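Local structure of putative phosphoglycolate phosphatase (Lactobacillus delbrueckii, 2HI0) at residues C185-D190 against I195-N200. The protein probably hydrolyses 2-phosphoglycolate as a phosphatase of the haloacid dehalogenase (HAD) superfamily. Numbering follows the deposited sequence.
Sequences CVYIGD and IQTARN. With NA (sodium ion), chain C.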
loop_
_atom_site.group_PDB
_atom_site.type_symbol
_atom_site.label_atom_id
_atom_site.label_comp_id
_atom_site.label_asym_id
_atom_site.label_seq_id
_atom_site.Cartn_x
_atom_site.Cartn_y
_atom_site.Cartn_z
ATOM N N CYS A 185 8.964 15.947 6.048
ATOM C CA CYS A 185 7.966 14.921 5.712
ATOM C C CYS A 185 8.380 13.552 6.281
ATOM O O CYS A 185 9.564 13.256 6.397
ATOM C CB CYS A 185 7.822 14.777 4.190
ATOM S SG CYS A 185 7.145 16.168 3.368
ATOM N N VAL A 186 7.401 12.722 6.644
ATOM C CA VAL A 186 7.678 11.324 6.950
ATOM C C VAL A 186 6.664 10.442 6.182
ATOM O O VAL A 186 5.521 10.826 5.978
ATOM C CB VAL A 186 7.660 11.058 8.491
ATOM C CG1 VAL A 186 6.275 11.335 9.080
ATOM C CG2 VAL A 186 8.126 9.633 8.835
ATOM N N TYR A 187 7.145 9.311 5.702
ATOM C CA TYR A 187 6.304 8.361 4.987
ATOM C C TYR A 187 6.074 7.188 5.930
ATOM O O TYR A 187 6.997 6.725 6.590
ATOM C CB TYR A 187 6.979 7.891 3.686
ATOM C CG TYR A 187 5.990 7.221 2.761
ATOM C CD1 TYR A 187 5.201 7.929 1.853
ATOM C CD2 TYR A 187 5.747 5.869 2.909
ATOM C CE1 TYR A 187 4.226 7.273 1.079
ATOM C CE2 TYR A 187 4.793 5.218 2.136
ATOM C CZ TYR A 187 4.042 5.925 1.230
ATOM O OH TYR A 187 3.073 5.240 0.495
ATOM N N ILE A 188 4.855 6.686 5.970
ATOM C CA ILE A 188 4.447 5.628 6.922
ATOM C C ILE A 188 3.884 4.479 6.103
ATOM O O ILE A 188 2.966 4.659 5.318
ATOM C CB ILE A 188 3.394 6.104 7.887
ATOM C CG1 ILE A 188 3.859 7.353 8.673
ATOM C CG2 ILE A 188 2.959 4.930 8.813
ATOM C CD1 ILE A 188 3.204 8.615 8.164
ATOM N N GLY A 189 4.423 3.281 6.289
ATOM C CA GLY A 189 3.869 2.133 5.542
ATOM C C GLY A 189 4.264 0.779 6.120
ATOM O O GLY A 189 5.012 0.716 7.092
ATOM N N ASP A 190 3.744 -0.298 5.529
ATOM C CA ASP A 190 3.921 -1.634 6.074
ATOM C C ASP A 190 4.831 -2.560 5.245
ATOM O O ASP A 190 4.941 -3.734 5.568
ATOM C CB ASP A 190 2.544 -2.303 6.189
ATOM C CG ASP A 190 1.887 -2.521 4.813
ATOM O OD1 ASP A 190 2.053 -1.641 3.935
ATOM O OD2 ASP A 190 1.217 -3.553 4.567
ATOM N N ILE A 195 9.491 1.571 2.456
ATOM C CA ILE A 195 10.892 1.851 2.771
ATOM C C ILE A 195 11.608 2.501 1.571
ATOM O O ILE A 195 12.272 3.533 1.698
ATOM C CB ILE A 195 11.628 0.577 3.259
ATOM C CG1 ILE A 195 11.004 0.056 4.564
ATOM C CG2 ILE A 195 13.123 0.858 3.496
ATOM C CD1 ILE A 195 11.394 -1.307 4.997
ATOM N N GLN A 196 11.468 1.876 0.398
ATOM C CA GLN A 196 12.111 2.381 -0.801
ATOM C C GLN A 196 11.552 3.732 -1.303
ATOM O O GLN A 196 12.289 4.626 -1.748
ATOM C CB GLN A 196 11.984 1.341 -1.888
ATOM C CG GLN A 196 12.731 0.054 -1.574
ATOM C CD GLN A 196 12.396 -1.030 -2.579
ATOM O OE1 GLN A 196 12.187 -0.742 -3.780
ATOM N NE2 GLN A 196 12.355 -2.285 -2.115
ATOM N N THR A 197 10.244 3.856 -1.247
ATOM C CA THR A 197 9.579 5.066 -1.679
ATOM C C THR A 197 10.129 6.279 -0.880
ATOM O O THR A 197 10.452 7.339 -1.458
ATOM C CB THR A 197 8.081 4.939 -1.455
ATOM O OG1 THR A 197 7.556 3.927 -2.339
ATOM C CG2 THR A 197 7.379 6.274 -1.750
ATOM N N ALA A 198 10.220 6.106 0.441
ATOM C CA ALA A 198 10.767 7.167 1.340
ATOM C C ALA A 198 12.184 7.572 0.942
ATOM O O ALA A 198 12.473 8.749 0.756
ATOM C CB ALA A 198 10.714 6.732 2.794
ATOM N N ARG A 199 13.055 6.576 0.790
ATOM C CA ARG A 199 14.455 6.873 0.420
ATOM C C ARG A 199 14.549 7.566 -0.931
ATOM O O ARG A 199 15.318 8.504 -1.103
ATOM C CB ARG A 199 15.297 5.604 0.402
ATOM C CG ARG A 199 16.806 5.906 0.143
ATOM C CD ARG A 199 17.647 5.224 1.145
ATOM N NE ARG A 199 19.051 5.618 1.088
ATOM C CZ ARG A 199 19.913 5.340 2.065
ATOM N NH1 ARG A 199 19.476 4.728 3.163
ATOM N NH2 ARG A 199 21.202 5.682 1.975
ATOM N N ASN A 200 13.748 7.089 -1.891
ATOM C CA ASN A 200 13.695 7.656 -3.241
ATOM C C ASN A 200 13.105 9.073 -3.279
ATOM O O ASN A 200 13.392 9.863 -4.194
ATOM C CB ASN A 200 12.968 6.712 -4.260
ATOM C CG ASN A 200 13.644 5.347 -4.399
ATOM O OD1 ASN A 200 14.797 5.181 -4.000
ATOM N ND2 ASN A 200 12.906 4.347 -4.917
HETATM NA NA NA C . 0.826 -1.356 1.965
HETATM O O HOH W 1 3.262 -1.315 0.820
#
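The hydroxyl of Tyr-187, whose ring lies against Thr-197 of the following helix, is gripped by two groups, hydrogen-bonding to Val-132 O and to Lys-165 NZ. Below that polar end the contact is wholly apolar. Tyr-187 CB meets Ala-198 CB at 4.0 Å, where strand and helix backbones approach most closely, the CA atoms of the two residues being 5.9 Å apart. With CG anti to the backbone N (chi1 -164°) and the ring turned almost perpendicular to the side-chain stem (chi2 86°), one face of the phenol is presented to the helix. The methyl of Thr-197 lies over that face, its CG2 4.4 Å from Tyr-187 CE1. The packing closes the first half of a beta-alpha-beta unit, in which strand 185-189 leads through helix 192-200 to the neighbouring parallel strand 204-208 of the Rossmann-like HAD core. Past the strand end, Asp-190 OD1 binds the sodium ion at 2.3 Å; Asp-10 OD2, the backbone O of Asp-12 and a water 2.7 Å from the ion also bind it, while the other carboxylate oxygen, Asp-190 OD2, accepts a hydrogen bond from Phe-212 N, which restrains the carboxylate's rotation. No hydrogen bond joins the two segments: helix and strand meet through a small apolar interface, and the buried phenol hydroxyl finds its polar partners beyond it.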